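Local coordinates for replication initiator protein (PDB 4PTA), which probably binds origin DNA and helps to assemble the replication origin of staphylococcal multiresistance plasmids, at residues Lys30-Asp35 and Val92-Gln97; Asn34-Ala39 and Lys86-Asn91. All coordinates share one frame; numbering follows the deposited sequence.

Interaction 1 (Lys30-Asp35 and Val92-Gln97)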
loop_
_atom_site.group_PDB
_atom_site.type_symbol
_atom_site.label_atom_id
_atom_site.label_comp_id
_atom_site.label_asym_id
_atom_site.label_seq_id
_atom_site.Cartn_x
_atom_site.Cartn_y
_atom_site.Cartn_z
ATOM N N LYS A 30 4.726 -22.769 -1.633
ATOM C CA LYS A 30 6.137 -22.789 -1.253
ATOM C C LYS A 30 6.966 -23.529 -2.292
ATOM O O LYS A 30 8.076 -23.121 -2.627
ATOM C CB LYS A 30 6.317 -23.437 0.122
ATOM C CG LYS A 30 6.400 -22.447 1.270
ATOM C CD LYS A 30 5.676 -22.958 2.501
ATOM C CE LYS A 30 6.114 -24.365 2.864
ATOM N NZ LYS A 30 5.317 -24.911 3.996
ATOM N N ASP A 31 6.401 -24.614 -2.806
ATOM C CA ASP A 31 7.057 -25.447 -3.804
ATOM C C ASP A 31 7.516 -24.640 -5.019
ATOM O O ASP A 31 8.576 -24.907 -5.579
ATOM C CB ASP A 31 6.100 -26.557 -4.247
ATOM C CG ASP A 31 6.814 -27.711 -4.914
ATOM O OD1 ASP A 31 7.198 -27.575 -6.095
ATOM O OD2 ASP A 31 6.987 -28.759 -4.256
ATOM N N LEU A 32 6.713 -23.658 -5.418
ATOM C CA LEU A 32 6.979 -22.854 -6.615
ATOM C C LEU A 32 8.399 -22.305 -6.679
ATOM O O LEU A 32 8.974 -21.906 -5.665
ATOM C CB LEU A 32 5.998 -21.681 -6.708
ATOM C CG LEU A 32 4.524 -21.964 -7.001
ATOM C CD1 LEU A 32 3.705 -20.710 -6.761
ATOM C CD2 LEU A 32 4.332 -22.472 -8.425
ATOM N N SER A 33 8.955 -22.273 -7.885
ATOM C CA SER A 33 10.244 -21.635 -8.110
ATOM C C SER A 33 10.104 -20.131 -7.922
ATOM O O SER A 33 9.072 -19.547 -8.258
ATOM C CB SER A 33 10.746 -21.922 -9.524
ATOM O OG SER A 33 10.017 -21.173 -10.480
ATOM N N ASN A 34 11.147 -19.507 -7.391
ATOM C CA ASN A 34 11.159 -18.061 -7.219
ATOM C C ASN A 34 10.833 -17.317 -8.517
ATOM O O ASN A 34 10.240 -16.241 -8.492
ATOM C CB ASN A 34 12.504 -17.603 -6.652
ATOM C CG ASN A 34 12.729 -18.082 -5.231
ATOM O OD1 ASN A 34 11.778 -18.314 -4.483
ATOM N ND2 ASN A 34 13.993 -18.223 -4.848
ATOM N N ASP A 35 11.208 -17.896 -9.652
ATOM C CA ASP A 35 10.913 -17.275 -10.939
ATOM C C ASP A 35 9.404 -17.137 -11.144
ATOM O O ASP A 35 8.936 -16.156 -11.711
ATOM C CB ASP A 35 11.523 -18.076 -12.094
ATOM C CG ASP A 35 13.029 -18.242 -11.970
ATOM O OD1 ASP A 35 13.733 -17.232 -11.755
ATOM O OD2 ASP A 35 13.508 -19.391 -12.087
ATOM N N VAL A 92 -0.981 -24.903 -9.848
ATOM C CA VAL A 92 -1.440 -24.501 -8.519
ATOM C C VAL A 92 -2.651 -23.569 -8.575
ATOM O O VAL A 92 -2.996 -22.927 -7.582
ATOM C CB VAL A 92 -0.311 -23.838 -7.700
ATOM C CG1 VAL A 92 0.642 -24.887 -7.164
ATOM C CG2 VAL A 92 0.431 -22.808 -8.543
ATOM N N ASP A 93 -3.287 -23.500 -9.740
ATOM C CA ASP A 93 -4.489 -22.686 -9.930
ATOM C C ASP A 93 -4.249 -21.198 -9.683
ATOM O O ASP A 93 -5.129 -20.490 -9.194
ATOM C CB ASP A 93 -5.630 -23.189 -9.039
ATOM C CG ASP A 93 -6.112 -24.572 -9.434
ATOM O OD1 ASP A 93 -6.185 -24.856 -10.649
ATOM O OD2 ASP A 93 -6.415 -25.376 -8.528
ATOM N N LEU A 94 -3.054 -20.731 -10.026
ATOM C CA LEU A 94 -2.706 -19.324 -9.881
ATOM C C LEU A 94 -2.844 -18.622 -11.225
ATOM O O LEU A 94 -2.774 -17.400 -11.309
ATOM C CB LEU A 94 -1.277 -19.188 -9.360
ATOM C CG LEU A 94 -1.059 -18.549 -7.990
ATOM C CD1 LEU A 94 -2.207 -18.828 -7.035
ATOM C CD2 LEU A 94 0.269 -19.021 -7.406
ATOM N N LEU A 95 -3.050 -19.412 -12.274
ATOM C CA LEU A 95 -3.185 -18.882 -13.628
ATOM C C LEU A 95 -4.123 -19.765 -14.447
ATOM O O LEU A 95 -4.144 -20.984 -14.282
ATOM C CB LEU A 95 -1.806 -18.794 -14.297
ATOM C CG LEU A 95 -1.617 -17.995 -15.592
ATOM C CD1 LEU A 95 -0.139 -17.886 -15.926
ATOM C CD2 LEU A 95 -2.364 -18.608 -16.758
ATOM N N ILE A 96 -4.902 -19.145 -15.326
ATOM C CA ILE A 96 -5.743 -19.885 -16.260
ATOM C C ILE A 96 -5.488 -19.430 -17.691
ATOM O O ILE A 96 -5.679 -18.261 -18.019
ATOM C CB ILE A 96 -7.241 -19.709 -15.951
ATOM C CG1 ILE A 96 -7.598 -20.382 -14.627
ATOM C CG2 ILE A 96 -8.087 -20.292 -17.069
ATOM C CD1 ILE A 96 -9.078 -20.345 -14.307
ATOM N N GLN A 97 -5.048 -20.354 -18.539
ATOM C CA GLN A 97 -4.883 -20.060 -19.959
ATOM C C GLN A 97 -6.093 -20.541 -20.752
ATOM O O GLN A 97 -6.048 -21.595 -21.383
ATOM C CB GLN A 97 -3.605 -20.702 -20.513
ATOM C CG GLN A 97 -2.318 -20.059 -20.021
ATOM C CD GLN A 97 -1.080 -20.583 -20.734
ATOM O OE1 GLN A 97 -0.463 -19.875 -21.533
ATOM N NE2 GLN A 97 -0.706 -21.824 -20.440
#

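Interaction 2 (Asn34-Ala39 and Lys86-Asn91)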
loop_
_atom_site.group_PDB
_atom_site.type_symbol
_atom_site.label_atom_id
_atom_site.label_comp_id
_atom_site.label_asym_id
_atom_site.label_seq_id
_atom_site.Cartn_x
_atom_site.Cartn_y
_atom_site.Cartn_z
ATOM N N ASN A 34 11.147 -19.507 -7.391
ATOM C CA ASN A 34 11.159 -18.061 -7.219
ATOM C C ASN A 34 10.833 -17.317 -8.517
ATOM O O ASN A 34 10.240 -16.241 -8.492
ATOM C CB ASN A 34 12.504 -17.603 -6.652
ATOM C CG ASN A 34 12.729 -18.082 -5.231
ATOM O OD1 ASN A 34 11.778 -18.314 -4.483
ATOM N ND2 ASN A 34 13.993 -18.223 -4.848
ATOM N N ASP A 35 11.208 -17.896 -9.652
ATOM C CA ASP A 35 10.913 -17.275 -10.939
ATOM C C ASP A 35 9.404 -17.137 -11.144
ATOM O O ASP A 35 8.936 -16.156 -11.711
ATOM C CB ASP A 35 11.523 -18.076 -12.094
ATOM C CG ASP A 35 13.029 -18.242 -11.970
ATOM O OD1 ASP A 35 13.733 -17.232 -11.755
ATOM O OD2 ASP A 35 13.508 -19.391 -12.087
ATOM N N ALA A 36 8.648 -18.130 -10.685
ATOM C CA ALA A 36 7.194 -18.123 -10.843
ATOM C C ALA A 36 6.514 -17.240 -9.793
ATOM O O ALA A 36 5.550 -16.536 -10.098
ATOM C CB ALA A 36 6.644 -19.540 -10.794
ATOM N N LYS A 37 7.015 -17.282 -8.562
ATOM C CA LYS A 37 6.531 -16.395 -7.518
ATOM C C LYS A 37 6.697 -14.938 -7.935
ATOM O O LYS A 37 5.754 -14.151 -7.858
ATOM C CB LYS A 37 7.271 -16.644 -6.210
ATOM C CG LYS A 37 7.168 -18.056 -5.708
ATOM C CD LYS A 37 7.752 -18.163 -4.317
ATOM C CE LYS A 37 7.520 -19.546 -3.733
ATOM N NZ LYS A 37 8.088 -19.645 -2.365
ATOM N N ILE A 38 7.897 -14.580 -8.382
ATOM C CA ILE A 38 8.155 -13.214 -8.821
ATOM C C ILE A 38 7.361 -12.883 -10.081
ATOM O O ILE A 38 6.873 -11.765 -10.236
ATOM C CB ILE A 38 9.654 -12.963 -9.071
ATOM C CG1 ILE A 38 10.427 -12.997 -7.751
ATOM C CG2 ILE A 38 9.857 -11.627 -9.773
ATOM C CD1 ILE A 38 11.910 -13.233 -7.920
ATOM N N ALA A 39 7.237 -13.856 -10.978
ATOM C CA ALA A 39 6.478 -13.665 -12.212
ATOM C C ALA A 39 5.037 -13.313 -11.882
ATOM O O ALA A 39 4.435 -12.441 -12.512
ATOM C CB ALA A 39 6.532 -14.917 -13.079
ATOM N N LYS A 86 4.414 -20.598 -16.616
ATOM C CA LYS A 86 2.990 -20.814 -16.824
ATOM C C LYS A 86 2.565 -22.160 -16.261
ATOM O O LYS A 86 1.630 -22.242 -15.466
ATOM C CB LYS A 86 2.648 -20.770 -18.308
ATOM C CG LYS A 86 2.944 -19.452 -18.984
ATOM C CD LYS A 86 2.399 -19.467 -20.397
ATOM C CE LYS A 86 2.689 -18.172 -21.120
ATOM N NZ LYS A 86 2.085 -18.147 -22.484
ATOM N N LYS A 87 3.256 -23.216 -16.681
ATOM C CA LYS A 87 2.918 -24.565 -16.250
ATOM C C LYS A 87 2.920 -24.671 -14.733
ATOM O O LYS A 87 2.100 -25.380 -14.149
ATOM C CB LYS A 87 3.886 -25.587 -16.853
ATOM C CG LYS A 87 3.695 -25.799 -18.346
ATOM C CD LYS A 87 4.677 -26.811 -18.908
ATOM C CE LYS A 87 4.532 -26.921 -20.418
ATOM N NZ LYS A 87 5.575 -27.785 -21.029
ATOM N N GLU A 88 3.846 -23.959 -14.102
ATOM C CA GLU A 88 3.955 -23.969 -12.648
ATOM C C GLU A 88 2.775 -23.268 -11.990
ATOM O O GLU A 88 2.215 -23.771 -11.018
ATOM C CB GLU A 88 5.262 -23.314 -12.209
ATOM C CG GLU A 88 6.244 -24.275 -11.582
ATOM C CD GLU A 88 7.537 -23.599 -11.187
ATOM O OE1 GLU A 88 7.949 -22.649 -11.887
ATOM O OE2 GLU A 88 8.139 -24.014 -10.175
ATOM N N LEU A 89 2.403 -22.107 -12.520
ATOM C CA LEU A 89 1.326 -21.319 -11.937
ATOM C C LEU A 89 -0.031 -21.987 -12.151
ATOM O O LEU A 89 -0.882 -21.958 -11.267
ATOM C CB LEU A 89 1.320 -19.887 -12.486
ATOM C CG LEU A 89 2.563 -19.018 -12.246
ATOM C CD1 LEU A 89 2.404 -17.656 -12.919
ATOM C CD2 LEU A 89 2.868 -18.855 -10.763
ATOM N N GLU A 90 -0.223 -22.592 -13.321
ATOM C CA GLU A 90 -1.466 -23.301 -13.629
ATOM C C GLU A 90 -1.651 -24.536 -12.751
ATOM O O GLU A 90 -2.752 -24.824 -12.290
ATOM C CB GLU A 90 -1.514 -23.690 -15.109
ATOM C CG GLU A 90 -1.588 -22.500 -16.052
ATOM C CD GLU A 90 -1.562 -22.903 -17.514
ATOM O OE1 GLU A 90 -2.484 -22.503 -18.255
ATOM O OE2 GLU A 90 -0.616 -23.608 -17.923
ATOM N N ASN A 91 -0.559 -25.255 -12.522
ATOM C CA ASN A 91 -0.571 -26.444 -11.686
ATOM C C ASN A 91 -1.097 -26.156 -10.281
ATOM O O ASN A 91 -1.604 -27.052 -9.605
ATOM C CB ASN A 91 0.835 -27.054 -11.624
ATOM C CG ASN A 91 0.871 -28.384 -10.891
ATOM O OD1 ASN A 91 0.460 -29.413 -11.426
ATOM N ND2 ASN A 91 1.377 -28.371 -9.664
#

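Interaction 1 (Lys30-Asp35 and Val92-Gln97)
Leu32 reaches across to Val92 and Leu94, tying the turn before helix 34-44 to the turn between helix 79-91 and strand 95-97. The order of these elements, with the hairpin of strands 95-97 and 108-110 following a helix, is consistent with a winged helix-turn-helix domain, in which the contact joins the start of one helix to the root of the wing.

The joining forces are purely apolar, and each methyl of Leu32 has its own partner. CD2 meets CG2 of Val92 at 3.9 Å, the two side chains approaching tip to tip. The other branch is the extended one, CD1 standing anti to CA (chi2 168°), and it slants across the end of Leu94, with Leu32 CD1 lying 3.9 Å from Leu94 CD2. The fork of the leucine thus spans Val92 and Leu94, while the backbones stay well apart, Leu32 CA and Val92 CA being separated by 8.8 Å. On Val92 it is the methyl lodged between the backbone N and the carbonyl carbon that does the touching. Leu32 and Leu94 are buried, and further apolar cover comes from Phe23 and Tyr40, both of which pack on Leu94.

Polar bonds lie within each turn, a side-chain cap on one side and backbone bonds on the other. Ser33 is the N-cap of helix 34-44, its OG making a weak bond to the N of Ala36; the same hydroxyl is also hydrogen-bonded to Glu88 OE1 of helix 79-91. Across from it, helix 79-91 closes in a Schellman motif with Asp93, at positive phi (61°), as the C-prime residue. Val92 and Leu94, flanking Asp93 in sequence, both point toward Leu32: Leu94 N bonds back to Leu89 O, and Asp93 N to Glu90 O.

Interaction 2 (Asn34-Ala39 and Lys86-Asn91)
Leu89 sets its CG anti to the carbonyl carbon and beside the backbone N (chi1 -61°), with CD1 continuing the extended line from CA, and the remaining branch, CD2, is the one that meets Ala36. Glu88, the residue before it, runs out straight beyond CG (chi2 179°) and brings its carboxylate alongside the same alanine. Both side chains leave helix 79-91 toward helix 34-44, and Ala36 points back at them.

The alanine is thus approached by a hydrocarbon branch and by a carboxylate oxygen. Leu89 CD2 lies 3.8 Å from Ala36 CB, and this methyl also touches the backbone, standing 3.6 Å from Ala36 O. Such a small residue leaves the helices close together here: Ala36 CA and Leu89 CA are 6.8 Å apart. Ala39, one turn further along, points the same way and packs on Leu75.

The order of helices and strands is consistent with a winged helix-turn-helix domain, in which helix 79-91 would be the recognition helix, so this contact seats its last turns against helix 34-44 in the domain core. Leu89 also packs on Leu94 and Leu95.

Glu88 adds a polar neighbour to the apolar pair. Its OE1 rests 3.5 Å from Ala36 CB, a van der Waals touch, while the same oxygen is hydrogen-bonded to Ser33 OG at the N-terminal end of helix 34-44. That helix start would tend to stabilise the carboxylate's negative charge. Asp35 brings a like charge near, although Asp35 OD2 remains 6.4 Å from Glu88 OE1 and forms a long, weak ion pair with Lys84 NZ.

In the fold
Interactions 1 and 2 are neighbouring parts of one buried interface, their centres about 3 Å apart and both on the same side of the chain's centre. They share Asn34 and Asp35, and their second segments follow each other directly in the chain, so 30-39 faces a continuous run from 86 to 97. Two further links run between them: Gln97 NE2 is 2.9 Å from Glu90 OE1, a probable hydrogen bond, and Leu32 O packs 3.4 Å from Lys37 CE. The shared start of helix 34-44 also meets the second subunit, where Asn34 packs on Ile38 of that neighbouring chain.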